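Local coordinates for DNA repair protein RecN (Deinococcus radiodurans, PDB 4ABX), which may take part in the recombinational repair of damaged DNA, as an ATP-binding, SMC-like protein whose coiled-coil domain is the piece described here, at residues A[67-72]-A[98-103]; A[74-79]-A[91-96]; A[39-44]-A[125-130]. All coordinates share one frame; numbering follows the deposited sequence. Where two conformers were deposited one is given.

Interaction 1 of 3, residues A[67-72]-A[98-103]; sequences NAAGLI and AALESV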
# COMPACT_ATOMS: atom_id res chain seq x y z
N ASN A 67 4.23 1.21 -3.24
CA ASN A 67 4.27 -0.25 -3.15
C ASN A 67 3.77 -0.79 -1.82
O ASN A 67 3.74 -0.07 -0.81
CB ASN A 67 5.69 -0.76 -3.44
CG ASN A 67 6.70 -0.33 -2.40
OD1 ASN A 67 6.84 -0.97 -1.36
ND2 ASN A 67 7.41 0.75 -2.67
N ALA A 68 3.37 -2.05 -1.82
CA ALA A 68 2.80 -2.69 -0.65
C ALA A 68 3.75 -2.70 0.55
O ALA A 68 3.36 -2.34 1.67
CB ALA A 68 2.34 -4.10 -0.99
N ALA A 69 5.00 -3.11 0.33
CA ALA A 69 5.97 -3.20 1.41
C ALA A 69 6.19 -1.85 2.08
O ALA A 69 6.29 -1.75 3.30
CB ALA A 69 7.30 -3.76 0.90
N GLY A 70 6.26 -0.80 1.26
CA GLY A 70 6.42 0.55 1.77
C GLY A 70 5.28 0.98 2.67
O GLY A 70 5.51 1.59 3.72
N LEU A 71 4.05 0.66 2.29
CA LEU A 71 2.90 1.02 3.11
C LEU A 71 2.85 0.23 4.41
O LEU A 71 2.52 0.77 5.47
CB LEU A 71 1.60 0.88 2.33
CG LEU A 71 1.50 1.85 1.16
CD1 LEU A 71 0.17 1.68 0.44
CD2 LEU A 71 1.67 3.28 1.65
N ILE A 72 3.16 -1.06 4.33
CA ILE A 72 3.22 -1.88 5.52
C ILE A 72 4.24 -1.31 6.50
O ILE A 72 4.00 -1.25 7.71
CB ILE A 72 3.54 -3.36 5.18
CG1 ILE A 72 2.45 -3.95 4.29
CG2 ILE A 72 3.71 -4.19 6.45
CD1 ILE A 72 2.68 -5.42 3.92
N ALA A 98 6.08 -9.63 10.50
CA ALA A 98 6.10 -10.93 9.85
C ALA A 98 5.42 -10.89 8.48
O ALA A 98 5.90 -11.48 7.52
CB ALA A 98 5.45 -11.99 10.74
N ALA A 99 4.29 -10.18 8.39
CA ALA A 99 3.60 -10.05 7.12
C ALA A 99 4.48 -9.30 6.11
O ALA A 99 4.52 -9.67 4.94
CB ALA A 99 2.27 -9.35 7.30
N LEU A 100 5.16 -8.26 6.58
CA LEU A 100 6.08 -7.50 5.74
C LEU A 100 7.19 -8.38 5.20
O LEU A 100 7.53 -8.31 4.01
CB LEU A 100 6.69 -6.33 6.53
CG LEU A 100 7.82 -5.54 5.86
CD1 LEU A 100 7.37 -4.97 4.51
CD2 LEU A 100 8.33 -4.44 6.78
N GLU A 101 7.77 -9.20 6.07
CA GLU A 101 8.83 -10.10 5.65
C GLU A 101 8.33 -11.06 4.57
O GLU A 101 9.04 -11.32 3.59
CB GLU A 101 9.41 -10.86 6.84
CG GLU A 101 10.27 -10.00 7.75
CD GLU A 101 10.99 -10.81 8.81
OE1 GLU A 101 11.04 -12.05 8.69
OE2 GLU A 101 11.52 -10.20 9.76
N SER A 102 7.12 -11.59 4.75
CA SER A 102 6.52 -12.49 3.78
C SER A 102 6.35 -11.81 2.43
O SER A 102 6.62 -12.41 1.38
CB SER A 102 5.15 -12.98 4.27
OG SER A 102 5.28 -13.78 5.44
N VAL A 103 5.89 -10.56 2.45
CA VAL A 103 5.65 -9.82 1.22
C VAL A 103 6.96 -9.55 0.48
O VAL A 103 7.01 -9.67 -0.75
CB VAL A 103 4.90 -8.49 1.49
CG1 VAL A 103 5.04 -7.55 0.31
CG2 VAL A 103 3.42 -8.77 1.77

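Interaction 2 of 3, residues A[74-79]-A[91-96]; sequences EAVRAL and QLQNEL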
# COMPACT_ATOMS: atom_id res chain seq x y z
N GLU A 74 5.25 1.81 6.78
CA GLU A 74 4.72 3.03 7.39
C GLU A 74 3.79 2.68 8.53
O GLU A 74 3.84 3.29 9.60
CB GLU A 74 3.99 3.89 6.36
CG GLU A 74 4.89 4.52 5.32
CD GLU A 74 4.13 5.42 4.35
OE1 GLU A 74 3.16 6.08 4.78
OE2 GLU A 74 4.50 5.45 3.16
N ALA A 75 2.94 1.68 8.31
CA ALA A 75 1.99 1.20 9.31
C ALA A 75 2.70 0.63 10.53
O ALA A 75 2.24 0.80 11.66
CB ALA A 75 1.05 0.14 8.70
N VAL A 76 3.81 -0.07 10.30
CA VAL A 76 4.60 -0.58 11.40
C VAL A 76 5.12 0.57 12.25
O VAL A 76 5.05 0.53 13.47
CB VAL A 76 5.78 -1.46 10.92
CG1 VAL A 76 6.76 -1.70 12.07
CG2 VAL A 76 5.26 -2.79 10.36
N ARG A 77 5.64 1.60 11.60
CA ARG A 77 6.14 2.77 12.32
C ARG A 77 5.03 3.52 13.05
O ARG A 77 5.22 4.01 14.17
CB ARG A 77 6.93 3.69 11.38
CG ARG A 77 8.24 3.08 10.91
CD ARG A 77 9.10 4.08 10.15
NE ARG A 77 8.52 4.43 8.86
CZ ARG A 77 8.74 3.77 7.73
NH1 ARG A 77 9.53 2.71 7.72
NH2 ARG A 77 8.16 4.16 6.60
N ALA A 78 3.86 3.60 12.43
CA ALA A 78 2.70 4.24 13.06
C ALA A 78 2.32 3.56 14.37
O ALA A 78 1.79 4.20 15.28
CB ALA A 78 1.52 4.25 12.10
N LEU A 79 2.60 2.27 14.48
CA LEU A 79 2.27 1.51 15.68
C LEU A 79 3.28 1.68 16.82
O LEU A 79 2.98 1.34 17.97
CB LEU A 79 2.12 0.02 15.34
CG LEU A 79 0.97 -0.30 14.39
CD1 LEU A 79 0.81 -1.80 14.23
CD2 LEU A 79 -0.32 0.33 14.89
N GLN A 91 1.91 -6.82 20.05
CA GLN A 91 1.78 -8.12 19.39
C GLN A 91 1.37 -7.99 17.92
O GLN A 91 1.97 -8.62 17.04
CB GLN A 91 0.80 -9.03 20.13
CG GLN A 91 0.63 -10.39 19.48
CD GLN A 91 -0.04 -11.39 20.40
OE1 GLN A 91 -0.00 -11.26 21.62
NE2 GLN A 91 -0.66 -12.41 19.80
N LEU A 92 0.33 -7.20 17.65
CA LEU A 92 -0.11 -6.96 16.28
C LEU A 92 1.00 -6.35 15.43
O LEU A 92 1.14 -6.69 14.26
CB LEU A 92 -1.35 -6.06 16.27
CG LEU A 92 -2.63 -6.64 16.84
CD1 LEU A 92 -3.66 -5.54 17.11
CD2 LEU A 92 -3.20 -7.72 15.92
N GLN A 93 1.79 -5.46 16.02
CA GLN A 93 2.92 -4.87 15.31
C GLN A 93 3.92 -5.93 14.89
O GLN A 93 4.45 -5.91 13.77
CB GLN A 93 3.62 -3.80 16.16
CG GLN A 93 4.65 -2.99 15.37
CD GLN A 93 5.57 -2.17 16.26
OE1 GLN A 93 5.88 -2.56 17.38
NE2 GLN A 93 6.00 -1.02 15.75
N ASN A 94 4.20 -6.86 15.80
CA ASN A 94 5.11 -7.97 15.50
C ASN A 94 4.56 -8.89 14.41
O ASN A 94 5.29 -9.32 13.52
CB ASN A 94 5.44 -8.75 16.77
CG ASN A 94 6.45 -8.03 17.65
OD1 ASN A 94 6.36 -8.09 18.88
ND2 ASN A 94 7.41 -7.35 17.03
N GLU A 95 3.26 -9.20 14.48
CA GLU A 95 2.61 -9.95 13.42
C GLU A 95 2.68 -9.21 12.08
O GLU A 95 2.80 -9.84 11.02
CB GLU A 95 1.16 -10.26 13.79
CG GLU A 95 1.04 -11.28 14.92
CD GLU A 95 -0.36 -11.37 15.49
OE1 GLU A 95 -1.29 -10.80 14.89
OE2 GLU A 95 -0.52 -12.02 16.55
N LEU A 96 2.63 -7.88 12.13
CA LEU A 96 2.69 -7.07 10.92
C LEU A 96 4.09 -7.08 10.31
O LEU A 96 4.24 -7.13 9.08
CB LEU A 96 2.22 -5.63 11.20
CG LEU A 96 2.01 -4.74 9.97
CD1 LEU A 96 1.01 -5.38 9.00
CD2 LEU A 96 1.53 -3.35 10.39

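Interaction 3 of 3, residues A[39-44]-A[125-130]; sequences TELSRL and DRVEAR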
# COMPACT_ATOMS: atom_id res chain seq x y z
N THR A 39 1.71 -24.00 -32.05
CA THR A 39 2.21 -24.60 -30.82
C THR A 39 3.31 -23.74 -30.20
O THR A 39 3.33 -23.50 -29.00
CB THR A 39 2.70 -26.04 -31.07
OG1 THR A 39 1.58 -26.89 -31.29
CG2 THR A 39 3.49 -26.56 -29.87
N GLU A 40 4.23 -23.27 -31.04
CA GLU A 40 5.34 -22.43 -30.59
C GLU A 40 4.86 -21.03 -30.16
O GLU A 40 5.37 -20.46 -29.20
CB GLU A 40 6.41 -22.36 -31.68
CG GLU A 40 7.69 -21.64 -31.28
CD GLU A 40 8.54 -22.42 -30.29
OE1 GLU A 40 8.08 -23.45 -29.74
OE2 GLU A 40 9.68 -21.98 -30.05
N LEU A 41 3.87 -20.50 -30.87
CA LEU A 41 3.24 -19.23 -30.48
C LEU A 41 2.66 -19.27 -29.06
O LEU A 41 2.85 -18.34 -28.26
CB LEU A 41 2.12 -18.87 -31.47
CG LEU A 41 1.37 -17.57 -31.16
CD1 LEU A 41 2.30 -16.38 -31.30
CD2 LEU A 41 0.14 -17.42 -32.05
N SER A 42 1.93 -20.34 -28.75
CA SER A 42 1.36 -20.49 -27.41
C SER A 42 2.47 -20.64 -26.37
O SER A 42 2.40 -20.03 -25.30
CB SER A 42 0.44 -21.71 -27.35
OG SER A 42 -0.69 -21.54 -28.19
N ARG A 43 3.47 -21.45 -26.69
CA ARG A 43 4.57 -21.69 -25.76
C ARG A 43 5.26 -20.38 -25.40
O ARG A 43 5.50 -20.11 -24.23
CB ARG A 43 5.59 -22.67 -26.33
CG ARG A 43 6.69 -23.06 -25.34
CD ARG A 43 7.78 -23.92 -25.97
NE ARG A 43 8.59 -23.19 -26.94
CZ ARG A 43 9.64 -22.43 -26.62
NH1 ARG A 43 10.00 -22.29 -25.35
NH2 ARG A 43 10.33 -21.80 -27.56
N LEU A 44 5.57 -19.57 -26.41
CA LEU A 44 6.28 -18.31 -26.20
C LEU A 44 5.40 -17.23 -25.58
O LEU A 44 5.84 -16.46 -24.73
CB LEU A 44 6.89 -17.79 -27.51
CG LEU A 44 8.07 -18.59 -28.07
CD1 LEU A 44 8.25 -18.34 -29.56
CD2 LEU A 44 9.35 -18.26 -27.31
N ASP A 125 8.16 -12.76 -31.92
CA ASP A 125 7.88 -11.84 -33.03
C ASP A 125 8.08 -12.50 -34.39
O ASP A 125 7.36 -12.20 -35.34
CB ASP A 125 8.74 -10.58 -32.93
CG ASP A 125 8.14 -9.53 -32.00
OD1 ASP A 125 6.93 -9.63 -31.68
OD2 ASP A 125 8.87 -8.60 -31.60
N ARG A 126 9.05 -13.40 -34.49
CA ARG A 126 9.31 -14.08 -35.74
C ARG A 126 8.23 -15.11 -36.07
O ARG A 126 7.86 -15.29 -37.23
CB ARG A 126 10.70 -14.73 -35.72
CG ARG A 126 11.83 -13.71 -35.70
CD ARG A 126 13.17 -14.36 -36.03
NE ARG A 126 13.57 -15.35 -35.04
CZ ARG A 126 14.26 -15.06 -33.94
NH1 ARG A 126 14.61 -13.80 -33.69
NH2 ARG A 126 14.58 -16.02 -33.08
N VAL A 127 7.72 -15.77 -35.04
CA VAL A 127 6.63 -16.72 -35.20
C VAL A 127 5.37 -16.00 -35.66
O VAL A 127 4.65 -16.48 -36.54
CB VAL A 127 6.33 -17.47 -33.89
CG1 VAL A 127 5.00 -18.18 -33.97
CG2 VAL A 127 7.45 -18.45 -33.58
N GLU A 128 5.11 -14.84 -35.06
CA GLU A 128 3.96 -14.04 -35.44
C GLU A 128 4.09 -13.52 -36.87
O GLU A 128 3.11 -13.50 -37.62
CB GLU A 128 3.75 -12.87 -34.46
CG GLU A 128 3.45 -13.31 -33.03
CD GLU A 128 2.93 -12.17 -32.16
OE1 GLU A 128 1.81 -11.69 -32.42
OE2 GLU A 128 3.65 -11.77 -31.22
N ALA A 129 5.29 -13.10 -37.24
CA ALA A 129 5.54 -12.59 -38.58
C ALA A 129 5.28 -13.65 -39.65
O ALA A 129 4.74 -13.35 -40.71
CB ALA A 129 6.97 -12.06 -38.69
N ARG A 130 5.65 -14.90 -39.37
CA ARG A 130 5.40 -15.99 -40.32
C ARG A 130 3.90 -16.26 -40.43
O ARG A 130 3.37 -16.42 -41.53
CB ARG A 130 6.13 -17.27 -39.91
CG ARG A 130 5.96 -18.44 -40.89
CD ARG A 130 6.59 -18.14 -42.26
NE ARG A 130 6.40 -19.22 -43.22
CZ ARG A 130 6.63 -19.11 -44.53
NH1 ARG A 130 7.05 -17.96 -45.04
NH2 ARG A 130 6.43 -20.15 -45.34

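Interaction 1 of 3, residues A[67-72]-A[98-103]
Leu100 overlaps Ala69 with its CD1 methyl, which sits 3.6 Å from Ala69 O and also touches the Ala69 CB methyl. The leucine gets there because CG stands anti to the backbone N (chi1 172°), which swings the branched end toward the other helix although the CB itself does not point straight at it. The stem of the same residue is used as well. Ile72 CG2 comes to 3.7 Å from Leu100 CB, and the two side chains run alongside one another but head opposite ways, Ile72 lying against the base of Leu100 while the tip of Leu100 reaches back to Ala69. The second branch of Ile72 has a different partner: with CG1 beside the backbone N (chi1 -62°) and the chain extended beyond it, CD1 meets Val103 CG2 tip to tip at 4.0 Å. One isoleucine thus spans Leu100 and Val103, about one turn apart on the partner helix. This is antiparallel helix packing within the coiled-coil domain of RecN, the start of helix 68-83 running against helix 87-115 with 166° between the two short axes and 9.7 Å separating them. The nearest backbones are at Ala69 and Leu100, whose CA atoms are 6.1 Å apart, and the small Ala69 is consistent with this close approach. Just before the helix Asn67 is the N-cap: its OD1 accepts from Gly70 N at 2.7 Å, the donor standing above the carbonyl plane, while ND2 donates to Gly64 O. Both Ala68 and Val103 rest on Leu61 of helix 33-63. Ala68 also packs on Ile72 of the second subunit, Ile72 packs on Ala68 of that subunit, and the two Leu71 side chains, one from each chain, meet each other.

Interaction 2 of 3, residues A[74-79]-A[91-96]
The amide of Gln93 has Val76 O close to its own plane, and NE2 donates to that carbonyl oxygen over 2.9 Å. Seen from the carbonyl, the donor is tilted 34° out of the plane. Val76 CG1 lies close to the same NE2, and Leu79 CB packs 3.9 Å from Gln93 CG, alongside the glutamine stem. With CG anti to the backbone N (chi1 -170°) and the chain extended beyond it, the amide reaches across to the backbone of helix 68-83. Here helices 68-83 and 87-115 run as an antiparallel helical hairpin near its turn, crossing at -161°. Beside the polar bond the packing is aliphatic: Leu96 CD2 touches Ala75 CB at 3.9 Å and Val76 CG2 at 3.8 Å, while Leu79 CD1 rests against Gln93 CA. An alanine in place of Gln93 would probably leave Val76 O without its side-chain donor and open a gap beside Leu79 CB. The second subunit covers neighbouring surfaces, its Leu61 packing on Ala75 and its Ala53 on Leu79.

Interaction 3 of 3, residues A[39-44]-A[125-130]
Val127 carries most of the apolar contact, splitting its two methyls between neighbouring residues of helix 33-63. CG1, anti to the backbone N (chi1 166°), lies 3.9 Å from Leu41 CB. CG2, the other methyl, meets Glu40 CG, also at 3.9 Å, with Leu44 CD1 a little farther off at 4.1 Å. What Glu40 offers the valine is this methylene. A second aliphatic touch involves the exposed Glu128, whose CG comes to 3.7 Å from Leu41 CD1; again the stem of an acidic residue supplies the touching carbon, here against a leucine that it meets roughly at right angles. The segments belong to helices 33-63 and 121-141, which are antiparallel but splayed, with a signed crossing angle of -145° and axes 9.6 Å apart in these short stretches. This is a helix pair in the central part of the elongated coiled-coil domain, and Leu41 and Leu44 extend it by also packing on Leu124, with Leu131 against Leu41. Between the two segments the contact is apolar; the charged pairing lies within helix 33-63 or beyond the segments. Arg43 grips Glu40 side-on, its NE on OE1 at 2.9 Å and its NH2 on OE2 at 2.6 Å, both bonds nearly straight. The carboxylate lies at the edge of the guanidinium, in the arginine's plane, yet the donors approach from above the carboxylate's own plane, so the two flat groups are tilted against each other. The bend of Glu40 at chi2 (71°) lets its CG face Val127 while the carboxylate turns back to the arginine. Arg130 joins the same two helices farther along: its NE forms a salt bridge with Glu33 at the start of helix 33-63, and its NH1 donates to Val27 O at the end of helix 6-27.

Interactions 1 and 2 are consecutive stretches of one helix pair, 68-83 against 87-115, with centres 11 Å apart and joined directly by Ile72 CG2 packing on Leu96 CD1. Interaction 2 is fully buried and interaction 1 partly so, and both border the second subunit. Interaction 3 is a surface contact between two other helices, 33-63 and 121-141, near the centre of the chain; its nearest atoms are about 25 Å from interaction 1, and the other subunit does not touch its segments. The chemistry follows: purely apolar between the segments in interaction 1, a buried amide bonded to a backbone carbonyl in interaction 2, and in interaction 3 the aliphatic stems of Glu40 and Glu128 beside Val127 and Leu41.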